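Local coordinates for uncharacterized protein (PDB 3T8K) that is of unknown function but folds as a stack of ankyrin-type helical hairpins, a scaffold that in relatives commonly serves protein binding, at residues A[136-150]-A[172-184]. Residues are numbered along the deposited sequence; the frame is centred on the assembly and turned at random.
Sequences YKLIFSQSGLQLLIK and MMEDYIKKYNLKE
Tyr176 of the last helix, 167-180, reaches into the turn that follows helix 129-140 and is gripped there by backbone. Its hydroxyl OH donates to Gln142 O at 2.6 Å, in the carbonyl plane and on a lone pair, and accepts from Leu145 N at 2.9 Å, nearly straight (163°). With CG anti to the backbone N (chi1 -175°), the ring stands out from its helix toward this turn; Leu145 CD1 makes a CH-pi contact over one face and Tyr180 CD2 covers the opposite one. Apolar side chains extend the contact. Phe140 CZ presses on Met173 CG at 3.4 Å, Leu147 CB meets Met173 CE tightly at 3.5 Å, and Met172 SE, of a selenomethionine, approaches the Tyr136 ring obliquely, a Met-aromatic contact. Leu148 CD1 rests on Leu182 CB (3.8 Å) just past the Schellman motif at Asn181, while Leu158 of helix 157-162 backs Met173 and Ile177. Polar links lie at the margins: two waters bridge Phe140 O to Lys179 NZ, and Lys150 NZ forms a salt bridge with Glu184 OE1 (2.8 Å), from above the carboxylate plane of this poorly ordered residue. A phenylalanine replacing Tyr176 would probably leave Gln142 O and Leu145 N without their shared partner and the turn less firmly held. Apolar packing thus joins helix 167-180 to helix 129-140 and its loop, while one hydroxyl satisfies two backbone groups as donor and acceptor.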
loop_
_atom_site.group_PDB
_atom_site.type_symbol
_atom_site.label_atom_id
_atom_site.label_comp_id
_atom_site.label_asym_id
_atom_site.label_seq_id
_atom_site.Cartn_x
_atom_site.Cartn_y
_atom_site.Cartn_z
ATOM N N TYR A 136 -4.208 -8.769 -18.788
ATOM C CA TYR A 136 -5.646 -8.988 -18.935
ATOM C C TYR A 136 -5.936 -10.408 -19.442
ATOM O O TYR A 136 -6.850 -11.083 -18.963
ATOM C CB TYR A 136 -6.247 -7.978 -19.920
ATOM C CG TYR A 136 -6.427 -6.558 -19.419
ATOM C CD1 TYR A 136 -6.420 -6.251 -18.063
ATOM C CD2 TYR A 136 -6.634 -5.519 -20.320
ATOM C CE1 TYR A 136 -6.601 -4.943 -17.624
ATOM C CE2 TYR A 136 -6.814 -4.218 -19.892
ATOM C CZ TYR A 136 -6.802 -3.934 -18.551
ATOM O OH TYR A 136 -6.980 -2.635 -18.142
ATOM N N LYS A 137 -5.153 -10.852 -20.417
ATOM C CA LYS A 137 -5.317 -12.186 -20.987
ATOM C C LYS A 137 -5.083 -13.280 -19.954
ATOM O O LYS A 137 -5.814 -14.270 -19.920
ATOM C CB LYS A 137 -4.387 -12.380 -22.186
ATOM C CG LYS A 137 -4.812 -11.576 -23.412
ATOM C CD LYS A 137 -3.909 -11.882 -24.598
ATOM C CE LYS A 137 -4.354 -11.163 -25.854
ATOM N NZ LYS A 137 -3.461 -11.521 -26.990
ATOM N N LEU A 138 -4.057 -13.098 -19.125
ATOM C CA LEU A 138 -3.750 -14.056 -18.070
ATOM C C LEU A 138 -4.948 -14.185 -17.145
ATOM O O LEU A 138 -5.420 -15.285 -16.859
ATOM C CB LEU A 138 -2.524 -13.605 -17.267
ATOM C CG LEU A 138 -1.154 -13.771 -17.920
ATOM C CD1 LEU A 138 -0.072 -13.108 -17.070
ATOM C CD2 LEU A 138 -0.846 -15.253 -18.135
ATOM N N ILE A 139 -5.441 -13.045 -16.676
ATOM C CA ILE A 139 -6.540 -13.040 -15.727
ATOM C C ILE A 139 -7.835 -13.627 -16.295
ATOM O O ILE A 139 -8.440 -14.505 -15.684
ATOM C CB ILE A 139 -6.781 -11.627 -15.167
ATOM C CG1 ILE A 139 -5.534 -11.153 -14.406
ATOM C CG2 ILE A 139 -7.999 -11.616 -14.261
ATOM C CD1 ILE A 139 -5.632 -9.724 -13.906
ATOM N N PHE A 140 -8.253 -13.163 -17.470
ATOM C CA PHE A 140 -9.532 -13.598 -18.022
ATOM C C PHE A 140 -9.519 -15.006 -18.617
ATOM O O PHE A 140 -10.572 -15.514 -18.997
ATOM C CB PHE A 140 -10.075 -12.568 -19.023
ATOM C CG PHE A 140 -10.414 -11.245 -18.388
ATOM C CD1 PHE A 140 -11.438 -11.156 -17.455
ATOM C CD2 PHE A 140 -9.691 -10.105 -18.694
ATOM C CE1 PHE A 140 -11.747 -9.950 -16.855
ATOM C CE2 PHE A 140 -9.995 -8.895 -18.095
ATOM C CZ PHE A 140 -11.028 -8.818 -17.177
ATOM N N SER A 141 -8.340 -15.632 -18.670
ATOM C CA SER A 141 -8.211 -17.026 -19.093
ATOM C C SER A 141 -8.507 -17.998 -17.947
ATOM O O SER A 141 -8.561 -19.214 -18.144
ATOM C CB SER A 141 -6.797 -17.298 -19.617
ATOM O OG SER A 141 -6.559 -16.600 -20.826
ATOM N N GLN A 142 -8.668 -17.464 -16.746
ATOM C CA GLN A 142 -8.957 -18.295 -15.586
ATOM C C GLN A 142 -10.465 -18.387 -15.344
ATOM O O GLN A 142 -11.159 -17.372 -15.279
ATOM C CB GLN A 142 -8.259 -17.736 -14.345
ATOM C CG GLN A 142 -6.785 -17.420 -14.557
ATOM C CD GLN A 142 -5.995 -18.610 -15.074
ATOM O OE1 GLN A 142 -6.123 -19.721 -14.566
ATOM N NE2 GLN A 142 -5.183 -18.383 -16.098
ATOM N N SER A 143 -10.953 -19.614 -15.198
ATOM C CA SER A 143 -12.342 -19.866 -14.850
ATOM C C SER A 143 -12.602 -19.466 -13.411
ATOM O O SER A 143 -11.731 -19.620 -12.557
ATOM C CB SER A 143 -12.650 -21.355 -15.024
ATOM O OG SER A 143 -13.963 -21.670 -14.592
ATOM N N GLY A 144 -13.792 -18.948 -13.129
ATOM C CA GLY A 144 -14.166 -18.687 -11.745
ATOM C C GLY A 144 -13.977 -17.274 -11.212
ATOM O O GLY A 144 -14.117 -17.045 -10.010
ATOM N N LEU A 145 -13.667 -16.315 -12.078
ATOM C CA LEU A 145 -13.573 -14.928 -11.618
ATOM C C LEU A 145 -14.927 -14.450 -11.086
ATOM O O LEU A 145 -15.972 -14.716 -11.682
ATOM C CB LEU A 145 -13.074 -14.001 -12.728
ATOM C CG LEU A 145 -11.700 -14.341 -13.312
ATOM C CD1 LEU A 145 -11.351 -13.405 -14.468
ATOM C CD2 LEU A 145 -10.632 -14.303 -12.237
ATOM N N GLN A 146 -14.903 -13.748 -9.960
ATOM C CA GLN A 146 -16.131 -13.326 -9.297
ATOM C C GLN A 146 -16.419 -11.873 -9.644
ATOM O O GLN A 146 -16.206 -10.967 -8.835
ATOM C CB GLN A 146 -16.004 -13.525 -7.783
ATOM C CG GLN A 146 -15.725 -14.970 -7.394
ATOM C CD GLN A 146 -15.775 -15.201 -5.897
ATOM O OE1 GLN A 146 -16.829 -15.082 -5.274
ATOM N NE2 GLN A 146 -14.631 -15.542 -5.312
ATOM N N LEU A 147 -16.899 -11.660 -10.863
ATOM C CA LEU A 147 -17.055 -10.314 -11.406
ATOM C C LEU A 147 -18.378 -9.623 -11.054
ATOM O O LEU A 147 -18.505 -8.415 -11.247
ATOM C CB LEU A 147 -16.877 -10.325 -12.932
ATOM C CG LEU A 147 -15.606 -10.937 -13.538
ATOM C CD1 LEU A 147 -15.604 -10.715 -15.049
ATOM C CD2 LEU A 147 -14.344 -10.355 -12.915
ATOM N N LEU A 148 -19.348 -10.378 -10.540
ATOM C CA LEU A 148 -20.691 -9.854 -10.281
ATOM C C LEU A 148 -21.087 -10.017 -8.825
ATOM O O LEU A 148 -22.268 -10.101 -8.492
ATOM C CB LEU A 148 -21.719 -10.556 -11.171
ATOM C CG LEU A 148 -21.499 -10.291 -12.654
ATOM C CD1 LEU A 148 -22.458 -11.131 -13.499
ATOM C CD2 LEU A 148 -21.654 -8.810 -12.942
ATOM N N ILE A 149 -20.085 -10.070 -7.963
ATOM C CA ILE A 149 -20.308 -10.187 -6.538
ATOM C C ILE A 149 -20.121 -8.818 -5.901
ATOM O O ILE A 149 -19.103 -8.164 -6.114
ATOM C CB ILE A 149 -19.301 -11.175 -5.914
ATOM C CG1 ILE A 149 -19.323 -12.508 -6.666
ATOM C CG2 ILE A 149 -19.592 -11.373 -4.434
ATOM C CD1 ILE A 149 -20.424 -13.439 -6.232
ATOM N N LYS A 150 -21.111 -8.393 -5.121
ATOM C CA LYS A 150 -21.074 -7.106 -4.436
ATOM C C LYS A 150 -19.974 -7.060 -3.391
ATOM O O LYS A 150 -19.845 -7.977 -2.576
ATOM C CB LYS A 150 -22.409 -6.845 -3.736
ATOM C CG LYS A 150 -23.634 -6.907 -4.637
ATOM C CD LYS A 150 -23.796 -5.638 -5.442
ATOM C CE LYS A 150 -25.267 -5.343 -5.716
ATOM N NZ LYS A 150 -25.907 -6.380 -6.574
HETATM N N MSE A 172 -13.466 -6.841 -22.203
HETATM C CA MSE A 172 -13.035 -8.191 -21.879
HETATM C C MSE A 172 -13.846 -8.798 -20.733
HETATM O O MSE A 172 -14.106 -10.002 -20.724
HETATM C CB MSE A 172 -11.533 -8.221 -21.596
HETATM C CG MSE A 172 -10.703 -7.907 -22.837
HETATM SE SE MSE A 172 -8.789 -7.954 -22.499
HETATM C CE MSE A 172 -8.544 -9.883 -22.515
HETATM N N MSE A 173 -14.258 -7.972 -19.775
HETATM C CA MSE A 173 -15.088 -8.463 -18.679
HETATM C C MSE A 173 -16.484 -8.821 -19.168
HETATM O O MSE A 173 -17.050 -9.829 -18.750
HETATM C CB MSE A 173 -15.202 -7.434 -17.555
HETATM C CG MSE A 173 -14.071 -7.431 -16.565
HETATM SE SE MSE A 173 -14.582 -6.238 -15.113
HETATM C CE MSE A 173 -15.986 -7.273 -14.315
ATOM N N GLU A 174 -17.054 -7.982 -20.033
ATOM C CA GLU A 174 -18.360 -8.283 -20.601
ATOM C C GLU A 174 -18.291 -9.587 -21.403
ATOM O O GLU A 174 -19.217 -10.404 -21.361
ATOM C CB GLU A 174 -18.876 -7.111 -21.454
ATOM C CG GLU A 174 -19.364 -5.934 -20.618
ATOM C CD GLU A 174 -19.532 -4.665 -21.430
ATOM O OE1 GLU A 174 -19.281 -4.695 -22.655
ATOM O OE2 GLU A 174 -19.915 -3.631 -20.842
ATOM N N ASP A 175 -17.189 -9.788 -22.118
ATOM C CA ASP A 175 -17.019 -11.015 -22.898
ATOM C C ASP A 175 -16.946 -12.234 -21.977
ATOM O O ASP A 175 -17.470 -13.305 -22.294
ATOM C CB ASP A 175 -15.745 -10.965 -23.754
ATOM C CG ASP A 175 -15.863 -10.039 -24.959
ATOM O OD1 ASP A 175 -16.977 -9.546 -25.270
ATOM O OD2 ASP A 175 -14.816 -9.816 -25.608
ATOM N N TYR A 176 -16.269 -12.067 -20.843
ATOM C CA TYR A 176 -16.070 -13.155 -19.881
ATOM C C TYR A 176 -17.421 -13.533 -19.283
ATOM O O TYR A 176 -17.767 -14.706 -19.167
ATOM C CB TYR A 176 -15.115 -12.692 -18.779
ATOM C CG TYR A 176 -14.724 -13.745 -17.762
ATOM C CD1 TYR A 176 -13.533 -14.446 -17.889
ATOM C CD2 TYR A 176 -15.533 -14.018 -16.665
ATOM C CE1 TYR A 176 -13.157 -15.399 -16.957
ATOM C CE2 TYR A 176 -15.174 -14.970 -15.727
ATOM C CZ TYR A 176 -13.979 -15.662 -15.882
ATOM O OH TYR A 176 -13.592 -16.615 -14.960
ATOM N N ILE A 177 -18.181 -12.516 -18.902
ATOM C CA ILE A 177 -19.512 -12.730 -18.354
ATOM C C ILE A 177 -20.452 -13.445 -19.338
ATOM O O ILE A 177 -21.240 -14.299 -18.939
ATOM C CB ILE A 177 -20.115 -11.399 -17.853
ATOM C CG1 ILE A 177 -19.416 -10.989 -16.552
ATOM C CG2 ILE A 177 -21.620 -11.522 -17.655
ATOM C CD1 ILE A 177 -19.469 -9.513 -16.254
ATOM N N LYS A 178 -20.357 -13.111 -20.620
ATOM C CA LYS A 178 -21.217 -13.738 -21.620
ATOM C C LYS A 178 -20.743 -15.162 -21.891
ATOM O O LYS A 178 -21.547 -16.073 -22.063
ATOM C CB LYS A 178 -21.236 -12.919 -22.914
ATOM C CG LYS A 178 -22.209 -13.428 -23.983
ATOM C CD LYS A 178 -22.225 -12.477 -25.169
ATOM C CE LYS A 178 -22.874 -13.112 -26.401
ATOM N NZ LYS A 178 -24.297 -13.463 -26.168
ATOM N N LYS A 179 -19.430 -15.351 -21.931
ATOM C CA LYS A 179 -18.882 -16.683 -22.146
ATOM C C LYS A 179 -19.380 -17.637 -21.063
ATOM O O LYS A 179 -19.939 -18.697 -21.362
ATOM C CB LYS A 179 -17.352 -16.628 -22.167
ATOM C CG LYS A 179 -16.654 -18.001 -22.103
ATOM C CD LYS A 179 -15.137 -17.846 -22.165
ATOM C CE LYS A 179 -14.419 -19.206 -22.126
ATOM N NZ LYS A 179 -12.953 -19.038 -22.343
ATOM N N TYR A 180 -19.185 -17.251 -19.804
ATOM C CA TYR A 180 -19.521 -18.132 -18.690
ATOM C C TYR A 180 -20.969 -18.000 -18.221
ATOM O O TYR A 180 -21.389 -18.707 -17.308
ATOM C CB TYR A 180 -18.552 -17.927 -17.524
ATOM C CG TYR A 180 -17.154 -18.409 -17.824
ATOM C CD1 TYR A 180 -16.867 -19.764 -17.883
ATOM C CD2 TYR A 180 -16.124 -17.511 -18.059
ATOM C CE1 TYR A 180 -15.589 -20.215 -18.157
ATOM C CE2 TYR A 180 -14.831 -17.955 -18.337
ATOM C CZ TYR A 180 -14.573 -19.304 -18.379
ATOM O OH TYR A 180 -13.296 -19.749 -18.647
ATOM N N ASN A 181 -21.725 -17.122 -18.873
ATOM C CA ASN A 181 -23.147 -16.935 -18.590
ATOM C C ASN A 181 -23.381 -16.507 -17.140
ATOM O O ASN A 181 -24.292 -17.000 -16.481
ATOM C CB ASN A 181 -23.946 -18.207 -18.909
ATOM C CG ASN A 181 -25.423 -17.922 -19.202
ATOM O OD1 ASN A 181 -25.773 -16.890 -19.782
ATOM N ND2 ASN A 181 -26.290 -18.847 -18.807
ATOM N N LEU A 182 -22.555 -15.586 -16.657
ATOM C CA LEU A 182 -22.648 -15.141 -15.260
ATOM C C LEU A 182 -23.807 -14.163 -15.054
ATOM O O LEU A 182 -24.089 -13.326 -15.915
ATOM C CB LEU A 182 -21.337 -14.509 -14.801
ATOM C CG LEU A 182 -20.088 -15.375 -14.981
ATOM C CD1 LEU A 182 -18.866 -14.647 -14.479
ATOM C CD2 LEU A 182 -20.251 -16.704 -14.273
ATOM N N LYS A 183 -24.478 -14.282 -13.911
ATOM C CA LYS A 183 -25.624 -13.434 -13.596
ATOM C C LYS A 183 -25.378 -12.672 -12.297
ATOM O O LYS A 183 -24.513 -13.047 -11.508
ATOM C CB LYS A 183 -26.890 -14.283 -13.473
ATOM C CG LYS A 183 -27.138 -15.198 -14.657
ATOM C CD LYS A 183 -27.302 -14.398 -15.933
ATOM C CE LYS A 183 -27.506 -15.298 -17.139
ATOM N NZ LYS A 183 -27.649 -14.487 -18.386
ATOM N N GLU A 184 -26.137 -11.603 -12.075
ATOM C CA GLU A 184 -25.970 -10.796 -10.868
ATOM C C GLU A 184 -26.154 -11.618 -9.591
ATOM O O GLU A 184 -27.045 -12.465 -9.504
ATOM C CB GLU A 184 -26.935 -9.613 -10.871
ATOM C CG GLU A 184 -26.849 -8.751 -9.620
ATOM C CD GLU A 184 -25.490 -8.093 -9.452
ATOM O OE1 GLU A 184 -24.891 -8.237 -8.363
ATOM O OE2 GLU A 184 -25.023 -7.430 -10.404
HETATM O O HOH W 1 -11.991 -16.232 -21.527
HETATM O O HOH W 2 -11.778 -18.095 -19.548
#